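Local coordinates for inclusion membrane protein A (Chlamydia trachomatis, PDB 6E7E), which probably mediates homotypic fusion of chlamydial inclusions as a SNARE-like inclusion membrane protein, this chain being its soluble domain, at residues N22-V27 with E102-L107; Q29-H34 with P109-V114; Y54-G59 with D136-E141. The protein carries 2 engineered substitutions. One frame throughout, in Å; residues are numbered along the deposited sequence.

Contact 1 (N22-V27 with E102-L107); sequences NFMLSV and EEIRFL
M24 and L25 meet I104 without the help of any flat group; the flat groups of 102-107 sit on other sides of their helix. There the guanidinium of R105 holds E102 CD in plane at its edge and binds the carboxylate side-on. R105 NH2 donates to E102 OE1 at 2.9 Å and R105 NE to E102 OE2 at 3.0 Å, each oxygen being met on its syn side. The F106 ring has the backbone O of E102 3.3 Å above one face, over the ring centre.

The contact itself is aliphatic and centred on I104, which is reached through all three of its carbons beyond CB. I104 CG1 lies 3.8 Å from L25 CD2, and I104 CG2 4.0 Å from M24 SD. I104 CD1 comes within 4.0 Å of M24 CB. The bend of M24 at its last torsion (chi3 -85°) turns CE back to the same CD1, and the two side chains cross at about a right angle. L25 bears on I104 with one methyl branch; F60 and L57 also pack on L25. I21 adds to the packing on I104.

No hydrogen bond or salt bridge links 22-27 to 102-107. Adhesion between helix 4-38 and helix 87-107 at this level therefore rests on dispersion and the burial of apolar surface, whereas the E102-R105 pair is local to one helix.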
ATOM      1  N   ASN A  22      -3.259  -0.397  -4.767  1.00  8.96           N
ATOM      2  CA  ASN A  22      -4.450  -0.312  -3.902  1.00 10.08           C
ATOM      3  C   ASN A  22      -5.581  -1.159  -4.465  1.00  9.34           C
ATOM      4  O   ASN A  22      -6.232  -1.914  -3.751  1.00  9.91           O
ATOM      5  CB  ASN A  22      -4.881   1.149  -3.806  1.00 11.27           C
ATOM      6  CG  ASN A  22      -6.116   1.340  -2.963  1.00 12.69           C
ATOM      7  OD1 ASN A  22      -7.157   1.799  -3.440  1.00 17.60           O
ATOM      8  ND2 ASN A  22      -6.046   0.912  -1.733  1.00 15.01           N
ATOM      9  N   PHE A  23      -5.839  -1.008  -5.754  1.00  8.98           N
ATOM     10  CA  PHE A  23      -6.941  -1.768  -6.373  1.00  9.27           C
ATOM     11  C   PHE A  23      -6.643  -3.268  -6.273  1.00  8.60           C
ATOM     12  O   PHE A  23      -7.509  -4.053  -5.871  1.00  9.37           O
ATOM     13  CB  PHE A  23      -7.146  -1.365  -7.831  1.00 10.02           C
ATOM     14  CG  PHE A  23      -8.233  -2.210  -8.419  1.00  9.88           C
ATOM     15  CD1 PHE A  23      -9.565  -1.991  -8.097  1.00 11.26           C
ATOM     16  CD2 PHE A  23      -7.898  -3.336  -9.153  1.00  9.96           C
ATOM     17  CE1 PHE A  23     -10.535  -2.876  -8.542  1.00 12.43           C
ATOM     18  CE2 PHE A  23      -8.884  -4.199  -9.603  1.00 10.44           C
ATOM     19  CZ  PHE A  23     -10.197  -3.954  -9.321  1.00 11.87           C
ATOM     20  N   MET A  24      -5.445  -3.684  -6.640  1.00  8.78           N
ATOM     21  CA  MET A  24      -5.112  -5.121  -6.603  1.00  8.79           C
ATOM     22  C   MET A  24      -5.187  -5.651  -5.180  1.00  9.11           C
ATOM     23  O   MET A  24      -5.704  -6.774  -4.979  1.00  9.51           O
ATOM     24  CB  MET A  24      -3.733  -5.377  -7.194  1.00  8.86           C
ATOM     25  CG  MET A  24      -3.735  -5.182  -8.685  1.00  9.44           C
ATOM     26  SD  MET A  24      -2.139  -5.648  -9.427  1.00 11.39           S
ATOM     27  CE  MET A  24      -1.216  -4.146  -9.229  1.00 12.68           C
ATOM     28  N   LEU A  25      -4.696  -4.913  -4.195  1.00  9.21           N
ATOM     29  CA  LEU A  25      -4.822  -5.363  -2.807  1.00 10.61           C
ATOM     30  C   LEU A  25      -6.294  -5.425  -2.385  1.00 10.64           C
ATOM     31  O   LEU A  25      -6.617  -6.303  -1.567  1.00 12.21           O
ATOM     32  CB  LEU A  25      -4.024  -4.464  -1.880  1.00 11.01           C
ATOM     33  CG  LEU A  25      -2.514  -4.554  -2.036  1.00 12.42           C
ATOM     34  CD1 LEU A  25      -1.842  -3.535  -1.155  1.00 12.40           C
ATOM     35  CD2 LEU A  25      -2.004  -5.932  -1.689  1.00 12.93           C
ATOM     36  N   SER A  26      -7.164  -4.571  -2.898  1.00 10.98           N
ATOM     37  CA  SER A  26      -8.597  -4.661  -2.553  1.00 12.22           C
ATOM     38  C   SER A  26      -9.177  -5.978  -3.079  1.00 11.10           C
ATOM     39  O   SER A  26     -10.002  -6.615  -2.411  1.00 12.75           O
ATOM     40  CB  SER A  26      -9.369  -3.446  -3.039  1.00 14.46           C
ATOM     41  OG  SER A  26      -9.718  -3.462  -4.421  1.00 18.54           O
ATOM     42  N   VAL A  27      -8.745  -6.390  -4.251  1.00 10.25           N
ATOM     43  CA  VAL A  27      -9.227  -7.663  -4.839  1.00 10.57           C
ATOM     44  C   VAL A  27      -8.712  -8.802  -3.967  1.00 10.15           C
ATOM     45  O   VAL A  27      -9.477  -9.734  -3.624  1.00 10.58           O
ATOM     46  CB  VAL A  27      -8.767  -7.822  -6.294  1.00 11.65           C
ATOM     47  CG1 VAL A  27      -9.104  -9.200  -6.858  1.00 12.59           C
ATOM     48  CG2 VAL A  27      -9.352  -6.739  -7.172  1.00 13.27           C
ATOM     49  N   GLU A 102       5.859  -6.720  -6.046  1.00 10.23           N
ATOM     50  CA  GLU A 102       6.374  -8.107  -5.995  1.00 11.39           C
ATOM     51  C   GLU A 102       5.587  -8.932  -4.978  1.00 10.82           C
ATOM     52  O   GLU A 102       5.318 -10.118  -5.262  1.00 12.31           O
ATOM     53  CB  GLU A 102       7.867  -8.115  -5.716  1.00 13.58           C
ATOM     54  CG  GLU A 102       8.694  -7.669  -6.904  1.00 16.70           C
ATOM     55  CD  GLU A 102       8.653  -8.690  -8.021  1.00 26.05           C
ATOM     56  OE1 GLU A 102       9.371  -9.696  -7.909  1.00 28.64           O
ATOM     57  OE2 GLU A 102       7.836  -8.535  -8.945  1.00 32.33           O
ATOM     58  N   GLU A 103       5.203  -8.370  -3.833  1.00 10.85           N
ATOM     59  CA  GLU A 103       4.358  -9.128  -2.880  1.00 11.95           C
ATOM     60  C   GLU A 103       3.063  -9.535  -3.571  1.00 10.53           C
ATOM     61  O   GLU A 103       2.617 -10.679  -3.406  1.00 12.23           O
ATOM     62  CB  GLU A 103       4.047  -8.324  -1.635  1.00 15.63           C
ATOM     63  CG  GLU A 103       5.245  -8.029  -0.753  1.00 19.23           C
ATOM     64  CD  GLU A 103       6.028  -9.224  -0.222  1.00 23.24           C
ATOM     65  OE1 GLU A 103       5.470 -10.324  -0.100  1.00 24.40           O
ATOM     66  OE2 GLU A 103       7.202  -9.032   0.128  1.00 32.52           O
ATOM     67  N   ILE A 104       2.452  -8.640  -4.316  1.00  9.98           N
ATOM     68  CA  ILE A 104       1.205  -8.973  -5.060  1.00 10.23           C
ATOM     69  C   ILE A 104       1.487 -10.111  -6.026  1.00  9.83           C
ATOM     70  O   ILE A 104       0.683 -11.028  -6.136  1.00 10.71           O
ATOM     71  CB  ILE A 104       0.646  -7.742  -5.796  1.00 10.80           C
ATOM     72  CG1 ILE A 104       0.070  -6.754  -4.788  1.00 12.16           C
ATOM     73  CG2 ILE A 104      -0.386  -8.138  -6.848  1.00 11.38           C
ATOM     74  CD1 ILE A 104      -0.159  -5.384  -5.384  1.00 13.56           C
ATOM     75  N   ARG A 105       2.587 -10.039  -6.742  1.00 10.28           N
ATOM     76  CA  ARG A 105       2.909 -11.084  -7.722  1.00 11.99           C
ATOM     77  C   ARG A 105       2.932 -12.437  -7.015  1.00 11.98           C
ATOM     78  O   ARG A 105       2.400 -13.429  -7.547  1.00 15.21           O
ATOM     79  CB  ARG A 105       4.226 -10.762  -8.424  1.00 14.09           C
ATOM     80  CG  ARG A 105       4.470 -11.651  -9.625  1.00 19.41           C
ATOM     81  CD  ARG A 105       5.647 -11.225 -10.464  1.00 21.31           C
ATOM     82  NE  ARG A 105       6.909 -11.326  -9.739  1.00 25.04           N
ATOM     83  CZ  ARG A 105       7.669 -12.422  -9.647  1.00 30.12           C
ATOM     84  NH1 ARG A 105       7.298 -13.555 -10.215  1.00 32.34           N
ATOM     85  NH2 ARG A 105       8.804 -12.374  -8.972  1.00 33.23           N
ATOM     86  N   PHE A 106       3.582 -12.546  -5.875  1.00 13.01           N
ATOM     87  CA  PHE A 106       3.679 -13.838  -5.158  1.00 14.53           C
ATOM     88  C   PHE A 106       2.342 -14.263  -4.579  1.00 12.00           C
ATOM     89  O   PHE A 106       2.025 -15.448  -4.496  1.00 14.02           O
ATOM     90  CB  PHE A 106       4.581 -13.757  -3.927  1.00 18.48           C
ATOM     91  CG  PHE A 106       5.966 -13.198  -4.132  1.00 24.47           C
ATOM     92  CD1 PHE A 106       6.668 -13.485  -5.291  1.00 27.81           C
ATOM     93  CD2 PHE A 106       6.585 -12.415  -3.158  1.00 25.88           C
ATOM     94  CE1 PHE A 106       7.953 -12.997  -5.485  1.00 28.83           C
ATOM     95  CE2 PHE A 106       7.867 -11.921  -3.353  1.00 30.92           C
ATOM     96  CZ  PHE A 106       8.549 -12.211  -4.519  1.00 30.76           C
ATOM     97  N   LEU A 107       1.557 -13.314  -4.103  1.00 11.09           N
ATOM     98  CA  LEU A 107       0.306 -13.644  -3.403  1.00 10.62           C
ATOM     99  C   LEU A 107      -0.778 -14.036  -4.400  1.00  9.50           C
ATOM    100  O   LEU A 107      -1.665 -14.795  -4.018  1.00 10.33           O
ATOM    101  CB  LEU A 107      -0.113 -12.425  -2.594  1.00 11.25           C
ATOM    102  CG  LEU A 107      -1.290 -12.615  -1.649  1.00 12.96           C
ATOM    103  CD1 LEU A 107      -1.045 -13.734  -0.643  1.00 13.10           C
ATOM    104  CD2 LEU A 107      -1.548 -11.314  -0.913  1.00 14.99           C
TER

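Contact 2 (Q29-H34 with P109-V114); sequences QKEFLH and PLAEEV
E31 lies across the methyl of A111, and this is the tight part of the contact. A111 CB is 3.4 Å from E31 CD and 3.6 Å from E31 CG, so the glutamate packs through its carbon stem as well as its carboxylate. The stem reaches that far because CG is anti to the backbone N (chi1 -169°) and the chain stays extended beyond it. F32 touches the same methyl more lightly: its CZ is 4.1 Å from A111 CB, with the methyl oblique to the ring. The ring also stacks on F53 and packs against L131, which carries this inner side into the rest of the bundle.

The looser, more polar side begins at the same carboxylate, which presses on the methyl while its oxygens reach onward to water and to exposed E112. Two waters connect it with backbone N-H groups near the start of helix 110-119. One is 3.0 Å from E31 OE1 and receives a bond from A111 N; the other is 2.9 Å from E31 OE2 and receives one from E112 N. A carboxylate beside a helix N-terminus is probably favoured electrostatically. E31 OE2 also comes within 4.1 Å of E112 OE2, a pair of like charges; the two carboxylate planes are 24° apart. R115 probably eases this repulsion, since it forms a salt bridge with E112 and a long, weak ion pair with E31.

The local axes approach to 10.4 Å at a signed angle of 22°, both running the same way. Such shallow, parallel side-by-side packing, with the small A111 opposite F32 and their CA atoms 7.0 Å apart, the nearest CA pair of the two segments, is a feature of an elongated helical bundle, here joining helix 4-38 to helix 110-119.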
ATOM      1  N   GLN A  29      -7.735  -8.719  -0.855  1.00 10.18           N
ATOM      2  CA  GLN A  29      -8.385  -8.628   0.465  1.00 10.83           C
ATOM      3  C   GLN A  29      -9.699  -9.407   0.422  1.00  9.90           C
ATOM      4  O   GLN A  29     -10.002 -10.179   1.330  1.00 10.82           O
ATOM      5  CB  GLN A  29      -8.606  -7.152   0.775  1.00 12.78           C
ATOM      6  CG  GLN A  29      -9.163  -6.965   2.151  1.00 14.83           C
ATOM      7  CD  GLN A  29      -9.699  -5.590   2.384  1.00 15.68           C
ATOM      8  OE1 GLN A  29     -10.138  -4.890   1.472  1.00 21.80           O
ATOM      9  NE2 GLN A  29      -9.691  -5.213   3.640  1.00 17.55           N
ATOM     10  N   LYS A  30     -10.511  -9.141  -0.587  1.00 10.22           N
ATOM     11  CA  LYS A  30     -11.821  -9.802  -0.707  1.00 10.99           C
ATOM     12  C   LYS A  30     -11.641 -11.312  -0.911  1.00  9.84           C
ATOM     13  O   LYS A  30     -12.400 -12.110  -0.350  1.00 10.63           O
ATOM     14  CB  LYS A  30     -12.609  -9.187  -1.862  1.00 13.19           C
ATOM     15  CG  LYS A  30     -14.049  -9.644  -1.992  1.00 18.10           C
ATOM     16  CD  LYS A  30     -14.862  -8.735  -2.869  1.00 21.40           C
ATOM     17  CE  LYS A  30     -14.565  -8.989  -4.324  1.00 25.10           C
ATOM     18  NZ  LYS A  30     -15.573  -8.343  -5.185  1.00 21.62           N
ATOM     19  N   GLU A  31     -10.646 -11.686  -1.700  1.00  9.75           N
ATOM     20  CA  GLU A  31     -10.368 -13.112  -1.939  1.00 10.28           C
ATOM     21  C   GLU A  31     -10.040 -13.813  -0.617  1.00  9.58           C
ATOM     22  O   GLU A  31     -10.512 -14.930  -0.378  1.00 10.08           O
ATOM     23  CB  GLU A  31      -9.218 -13.249  -2.921  1.00 12.02           C
ATOM     24  CG  GLU A  31      -9.026 -14.643  -3.440  1.00 15.03           C
ATOM     25  CD  GLU A  31      -7.979 -14.783  -4.542  1.00 18.59           C
ATOM     26  OE1 GLU A  31      -7.000 -13.996  -4.537  1.00 21.47           O
ATOM     27  OE2 GLU A  31      -8.093 -15.704  -5.387  1.00 22.78           O
ATOM     28  N   PHE A  32      -9.242 -13.183   0.238  1.00  9.23           N
ATOM     29  CA  PHE A  32      -8.872 -13.806   1.531  1.00  9.55           C
ATOM     30  C   PHE A  32     -10.029 -13.748   2.520  1.00  9.27           C
ATOM     31  O   PHE A  32     -10.112 -14.668   3.333  1.00  9.67           O
ATOM     32  CB  PHE A  32      -7.561 -13.226   2.066  1.00 10.21           C
ATOM     33  CG  PHE A  32      -6.394 -13.842   1.336  1.00 10.64           C
ATOM     34  CD1 PHE A  32      -6.003 -15.137   1.634  1.00 10.92           C
ATOM     35  CD2 PHE A  32      -5.760 -13.198   0.295  1.00 13.55           C
ATOM     36  CE1 PHE A  32      -5.012 -15.772   0.910  1.00 12.73           C
ATOM     37  CE2 PHE A  32      -4.777 -13.836  -0.434  1.00 15.88           C
ATOM     38  CZ  PHE A  32      -4.417 -15.117  -0.128  1.00 14.60           C
ATOM     39  N   LEU A  33     -10.933 -12.787   2.423  1.00  9.70           N
ATOM     40  CA  LEU A  33     -12.160 -12.846   3.241  1.00 10.27           C
ATOM     41  C   LEU A  33     -12.958 -14.090   2.855  1.00  9.67           C
ATOM     42  O   LEU A  33     -13.391 -14.857   3.709  1.00 10.80           O
ATOM     43  CB  LEU A  33     -13.002 -11.597   3.032  1.00 11.01           C
ATOM     44  CG  LEU A  33     -14.301 -11.573   3.822  1.00 11.89           C
ATOM     45  CD1 LEU A  33     -14.033 -11.631   5.317  1.00 14.97           C
ATOM     46  CD2 LEU A  33     -15.050 -10.301   3.478  1.00 14.32           C
ATOM     47  N   HIS A  34     -13.164 -14.292   1.564  1.00  9.84           N
ATOM     48  CA  HIS A  34     -13.839 -15.518   1.085  1.00 10.37           C
ATOM     49  C   HIS A  34     -13.130 -16.756   1.632  1.00 10.35           C
ATOM     50  O   HIS A  34     -13.774 -17.638   2.173  1.00 12.14           O
ATOM     51  CB  HIS A  34     -13.870 -15.555  -0.438  1.00 10.81           C
ATOM     52  CG  HIS A  34     -14.998 -14.818  -1.074  1.00 10.42           C
ATOM     53  ND1 HIS A  34     -15.063 -13.482  -1.445  1.00 13.90           N
ATOM     54  CD2 HIS A  34     -16.171 -15.354  -1.462  1.00  9.21           C
ATOM     55  CE1 HIS A  34     -16.238 -13.286  -2.041  1.00 10.83           C
ATOM     56  NE2 HIS A  34     -16.924 -14.400  -2.031  1.00 13.98           N
ATOM     57  N   PRO A 109      -1.540 -16.037  -6.942  1.00  9.90           N
ATOM     58  CA  PRO A 109      -2.094 -17.366  -7.197  1.00  9.98           C
ATOM     59  C   PRO A 109      -2.476 -18.153  -5.945  1.00  9.52           C
ATOM     60  O   PRO A 109      -3.000 -19.255  -6.085  1.00 10.68           O
ATOM     61  CB  PRO A 109      -0.966 -18.108  -7.909  1.00 13.65           C
ATOM     62  CG  PRO A 109       0.262 -17.303  -7.753  1.00 16.99           C
ATOM     63  CD  PRO A 109      -0.101 -15.952  -7.192  1.00 11.31           C
ATOM     64  N   LEU A 110      -2.149 -17.678  -4.764  1.00  9.43           N
ATOM     65  CA  LEU A 110      -2.151 -18.604  -3.611  1.00 10.25           C
ATOM     66  C   LEU A 110      -3.541 -18.976  -3.096  1.00 10.56           C
ATOM     67  O   LEU A 110      -3.708 -20.128  -2.704  1.00 11.85           O
ATOM     68  CB  LEU A 110      -1.293 -18.004  -2.503  1.00 12.11           C
ATOM     69  CG  LEU A 110       0.187 -17.868  -2.882  1.00 15.90           C
ATOM     70  CD1 LEU A 110       0.950 -17.355  -1.677  1.00 15.54           C
ATOM     71  CD2 LEU A 110       0.828 -19.125  -3.459  1.00 19.18           C
ATOM     72  N   ALA A 111      -4.540 -18.120  -3.144  1.00 10.74           N
ATOM     73  CA  ALA A 111      -5.868 -18.514  -2.649  1.00 12.40           C
ATOM     74  C   ALA A 111      -6.415 -19.645  -3.528  1.00 12.02           C
ATOM     75  O   ALA A 111      -6.953 -20.633  -3.016  1.00 12.96           O
ATOM     76  CB  ALA A 111      -6.808 -17.336  -2.633  1.00 14.37           C
ATOM     77  N   GLU A 112      -6.451 -19.467  -4.829  1.00 12.34           N
ATOM     78  CA  GLU A 112      -6.946 -20.560  -5.707  1.00 13.37           C
ATOM     79  C   GLU A 112      -5.972 -21.740  -5.636  1.00 12.33           C
ATOM     80  O   GLU A 112      -6.435 -22.883  -5.736  1.00 13.97           O
ATOM     81  CB  GLU A 112      -7.105 -20.075  -7.150  1.00 30.00           C
ATOM     82  CG  GLU A 112      -8.169 -19.004  -7.332  1.00 30.00           C
ATOM     83  CD  GLU A 112      -9.575 -19.549  -7.166  1.00 30.00           C
ATOM     84  OE1 GLU A 112      -9.839 -20.673  -7.641  1.00 30.00           O
ATOM     85  OE2 GLU A 112     -10.416 -18.853  -6.559  1.00 30.00           O
ATOM     86  N   GLU A 113      -4.723 -21.673  -5.380  1.00 11.90           N
ATOM     87  CA  GLU A 113      -3.875 -22.858  -5.187  1.00 12.67           C
ATOM     88  C   GLU A 113      -4.310 -23.603  -3.924  1.00 11.65           C
ATOM     89  O   GLU A 113      -4.384 -24.833  -3.946  1.00 12.41           O
ATOM     90  CB  GLU A 113      -2.400 -22.517  -5.199  1.00 14.06           C
ATOM     91  CG  GLU A 113      -1.507 -23.727  -5.001  1.00 15.47           C
ATOM     92  CD  GLU A 113      -1.558 -24.835  -6.042  1.00 17.46           C
ATOM     93  OE1 GLU A 113      -2.248 -24.675  -7.077  1.00 17.38           O
ATOM     94  OE2 GLU A 113      -0.868 -25.853  -5.829  1.00 18.50           O
ATOM     95  N   VAL A 114      -4.601 -22.914  -2.831  1.00 11.11           N
ATOM     96  CA  VAL A 114      -5.113 -23.570  -1.614  1.00 11.65           C
ATOM     97  C   VAL A 114      -6.411 -24.290  -1.935  1.00 11.31           C
ATOM     98  O   VAL A 114      -6.597 -25.430  -1.497  1.00 12.53           O
ATOM     99  CB  VAL A 114      -5.340 -22.528  -0.519  1.00 13.82           C
ATOM    100  CG1 VAL A 114      -6.262 -23.027   0.564  1.00 14.78           C
ATOM    101  CG2 VAL A 114      -4.021 -22.068   0.054  1.00 14.65           C
TER
HETATM  102  O   HOH W   1      -4.454 -15.287  -3.715  1.00 13.17           O
HETATM  103  O   HOH W   2      -5.730 -17.006  -6.328  1.00 13.75           O

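Contact 3 (Y54-G59 with D136-E141); sequences YSCLQG and DSLRDE
C56 loses most surface to this contact, followed by L138 and R139. C56 directs its CB toward helix 125-165 and touches two residues there. Its SG approaches L138 CD2 at 4.1 Å, while C56 CB lies 4.0 Å from R139 CG and equally far from R139 NE. The sulfur stands between the backbone N and the carbonyl carbon (chi1 81°), and this rotation turns it to the leucine; CB, set by the backbone, meets the arginine stem.

L138 supplies one branch, CD2, to both neighbours. Besides the sulfur, L138 CD2 meets L57 CD2 at 3.5 Å, tighter than usual for two carbons, with the side chains crossing at about a right angle. L100 of helix 87-107 also packs on L138, and L25 on L57.

R139 runs extended from CG to NE past C56, whose CB sits obliquely to the guanidinium. Beyond that point NH2 has a long, weak ion pair with D52, on the same helix as C56.

Across 54-59 and 136-141 there is no hydrogen bond. The contact thus rests on van der Waals packing of the C56 sulfur and the leucine methyls, with exposed R139 at the margin, where CG and NE lie along the cysteine.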
ATOM      1  N   TYR A  54      -7.114  -9.965   5.318  1.00 10.24           N
ATOM      2  CA  TYR A  54      -8.282  -9.073   5.222  1.00 11.48           C
ATOM      3  C   TYR A  54      -8.027  -7.831   6.081  1.00 11.46           C
ATOM      4  O   TYR A  54      -8.206  -6.693   5.648  1.00 13.27           O
ATOM      5  CB  TYR A  54      -9.577  -9.771   5.621  1.00 12.46           C
ATOM      6  CG  TYR A  54     -10.753  -8.857   5.348  1.00 13.75           C
ATOM      7  CD1 TYR A  54     -11.190  -8.655   4.040  1.00 14.83           C
ATOM      8  CD2 TYR A  54     -11.346  -8.111   6.337  1.00 18.21           C
ATOM      9  CE1 TYR A  54     -12.202  -7.764   3.728  1.00 15.90           C
ATOM     10  CE2 TYR A  54     -12.374  -7.233   6.053  1.00 19.01           C
ATOM     11  CZ  TYR A  54     -12.796  -7.053   4.748  1.00 18.06           C
ATOM     12  OH  TYR A  54     -13.793  -6.167   4.477  1.00 22.93           O
ATOM     13  N   SER A  55      -7.605  -8.059   7.309  1.00 11.51           N
ATOM     14  CA  SER A  55      -7.422  -6.993   8.314  1.00 14.26           C
ATOM     15  C   SER A  55      -6.255  -6.080   7.934  1.00 13.37           C
ATOM     16  O   SER A  55      -6.384  -4.842   8.033  1.00 15.81           O
ATOM     17  CB  SER A  55      -7.225  -7.618   9.675  1.00 17.07           C
ATOM     18  OG  SER A  55      -8.416  -8.247  10.118  1.00 29.28           O
ATOM     19  N   CYS A  56      -5.117  -6.631   7.522  1.00 12.88           N
ATOM     20  CA  CYS A  56      -3.924  -5.786   7.333  1.00 15.09           C
ATOM     21  C   CYS A  56      -4.082  -4.948   6.057  1.00 14.16           C
ATOM     22  O   CYS A  56      -3.422  -3.898   5.943  1.00 17.83           O
ATOM     23  CB  CYS A  56      -2.635  -6.588   7.395  1.00 17.98           C
ATOM     24  SG  CYS A  56      -2.231  -7.438   5.873  1.00 20.37           S
ATOM     25  N   LEU A  57      -4.960  -5.330   5.140  1.00 13.77           N
ATOM     26  CA  LEU A  57      -5.185  -4.571   3.884  1.00 15.08           C
ATOM     27  C   LEU A  57      -6.313  -3.539   4.036  1.00 17.79           C
ATOM     28  O   LEU A  57      -6.452  -2.701   3.139  1.00 20.97           O
ATOM     29  CB  LEU A  57      -5.433  -5.556   2.746  1.00 14.95           C
ATOM     30  CG  LEU A  57      -4.237  -6.442   2.419  1.00 15.81           C
ATOM     31  CD1 LEU A  57      -4.577  -7.422   1.318  1.00 15.85           C
ATOM     32  CD2 LEU A  57      -3.033  -5.615   2.009  1.00 18.95           C
ATOM     33  N   GLN A  58      -7.016  -3.515   5.172  1.00 18.80           N
ATOM     34  CA  GLN A  58      -8.031  -2.481   5.468  1.00 21.80           C
ATOM     35  C   GLN A  58      -7.387  -1.100   5.380  1.00 21.64           C
ATOM     36  O   GLN A  58      -6.303  -0.900   5.945  1.00 21.00           O
ATOM     37  CB  GLN A  58      -8.630  -2.656   6.863  1.00 23.99           C
ATOM     38  CG  GLN A  58      -9.575  -3.838   6.999  1.00 25.66           C
ATOM     39  CD  GLN A  58     -10.203  -3.934   8.368  1.00 31.20           C
ATOM     40  OE1 GLN A  58     -11.419  -3.870   8.513  1.00 41.79           O
ATOM     41  NE2 GLN A  58      -9.373  -4.092   9.386  1.00 34.34           N
ATOM     42  N   GLY A  59      -8.047  -0.194   4.673  1.00 24.66           N
ATOM     43  CA  GLY A  59      -7.659   1.217   4.651  1.00 22.71           C
ATOM     44  C   GLY A  59      -6.327   1.422   3.951  1.00 22.49           C
ATOM     45  O   GLY A  59      -5.661   2.433   4.240  1.00 22.82           O
ATOM     46  N   ASP A 136       3.596 -11.313   6.746  1.00  9.05           N
ATOM     47  CA  ASP A 136       4.593 -10.578   7.559  1.00  9.56           C
ATOM     48  C   ASP A 136       5.345  -9.546   6.712  1.00  9.15           C
ATOM     49  O   ASP A 136       5.554  -8.412   7.157  1.00 10.65           O
ATOM     50  CB  ASP A 136       5.573 -11.546   8.195  1.00 10.41           C
ATOM     51  CG  ASP A 136       5.003 -12.481   9.235  1.00 11.31           C
ATOM     52  OD1 ASP A 136       3.834 -12.279   9.643  1.00 12.25           O
ATOM     53  OD2 ASP A 136       5.749 -13.405   9.616  1.00 13.46           O
ATOM     54  N   SER A 137       5.703  -9.907   5.490  1.00  9.14           N
ATOM     55  CA  SER A 137       6.429  -9.005   4.590  1.00 10.06           C
ATOM     56  C   SER A 137       5.546  -7.816   4.217  1.00  9.53           C
ATOM     57  O   SER A 137       6.010  -6.662   4.244  1.00 10.76           O
ATOM     58  CB  SER A 137       6.876  -9.765   3.394  1.00 12.52           C
ATOM     59  OG  SER A 137       7.629  -8.913   2.572  1.00 15.95           O
ATOM     60  N   LEU A 138       4.367  -8.093   3.952  1.00  9.65           N
ATOM     61  CA  LEU A 138       3.407  -7.072   3.522  1.00 10.63           C
ATOM     62  C   LEU A 138       3.114  -6.095   4.650  1.00 10.13           C
ATOM     63  O   LEU A 138       3.039  -4.894   4.407  1.00 12.09           O
ATOM     64  CB  LEU A 138       2.136  -7.770   3.078  1.00 13.69           C
ATOM     65  CG  LEU A 138       0.993  -6.862   2.660  1.00 17.39           C
ATOM     66  CD1 LEU A 138       1.425  -6.072   1.458  1.00 21.80           C
ATOM     67  CD2 LEU A 138      -0.257  -7.650   2.293  1.00 19.86           C
ATOM     68  N   ARG A 139       2.932  -6.604   5.884  1.00 10.64           N
ATOM     69  CA  ARG A 139       2.754  -5.738   7.063  1.00 11.50           C
ATOM     70  C   ARG A 139       3.961  -4.815   7.178  1.00 11.69           C
ATOM     71  O   ARG A 139       3.780  -3.616   7.455  1.00 14.20           O
ATOM     72  CB  ARG A 139       2.603  -6.586   8.319  1.00 12.10           C
ATOM     73  CG  ARG A 139       1.207  -7.134   8.517  1.00 13.47           C
ATOM     74  CD  ARG A 139       1.171  -8.027   9.718  1.00 15.80           C
ATOM     75  NE  ARG A 139      -0.191  -8.339  10.107  1.00 19.20           N
ATOM     76  CZ  ARG A 139      -0.518  -9.352  10.883  1.00 18.80           C
ATOM     77  NH1 ARG A 139       0.416 -10.163  11.343  1.00 19.29           N
ATOM     78  NH2 ARG A 139      -1.782  -9.573  11.185  1.00 23.82           N
ATOM     79  N   ASP A 140       5.161  -5.340   7.040  1.00 11.42           N
ATOM     80  CA  ASP A 140       6.398  -4.533   7.162  1.00 13.30           C
ATOM     81  C   ASP A 140       6.362  -3.420   6.100  1.00 12.07           C
ATOM     82  O   ASP A 140       6.650  -2.265   6.378  1.00 15.14           O
ATOM     83  CB  ASP A 140       7.648  -5.417   7.073  1.00 16.20           C
ATOM     84  CG  ASP A 140       7.964  -6.208   8.337  1.00 22.50           C
ATOM     85  OD1 ASP A 140       7.339  -5.930   9.381  1.00 27.08           O
ATOM     86  OD2 ASP A 140       8.822  -7.116   8.260  1.00 30.07           O
ATOM     87  N   GLU A 141       6.079  -3.789   4.857  1.00 10.79           N
ATOM     88  CA  GLU A 141       6.119  -2.789   3.764  1.00 11.50           C
ATOM     89  C   GLU A 141       5.040  -1.725   3.992  1.00 11.59           C
ATOM     90  O   GLU A 141       5.287  -0.523   3.725  1.00 13.50           O
ATOM     91  CB  GLU A 141       5.904  -3.494   2.438  1.00 12.68           C
ATOM     92  CG  GLU A 141       7.053  -4.368   1.990  1.00 15.36           C
ATOM     93  CD  GLU A 141       8.357  -3.651   1.686  1.00 19.61           C
ATOM     94  OE1 GLU A 141       8.347  -2.446   1.462  1.00 21.90           O
ATOM     95  OE2 GLU A 141       9.369  -4.340   1.663  1.00 30.23           O
TER

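Contacts 1 and 2 are successive points along helix 4-38, their centres about 11 Å apart, against two helices that follow each other in the chain; L107 CD1 reaches F32 CZ at 3.7 Å between them. Contact 3 belongs to the other pair, helices 44-57 and 125-165, about 11 Å from contact 1 and 15 Å from contact 2, centre to centre. Polar ties cross between the pairs: E103 OE2 and S137 OG, 2.5 Å apart, probably hydrogen-bond, as do Q29 NE2 and Y54 O at 2.9 Å. In topology each contact joins an earlier segment (22-27, 29-34, 54-59) to one some 75 residues later (102-107, 109-114, 136-141), linking five helices at neighbouring levels of the helical bundle.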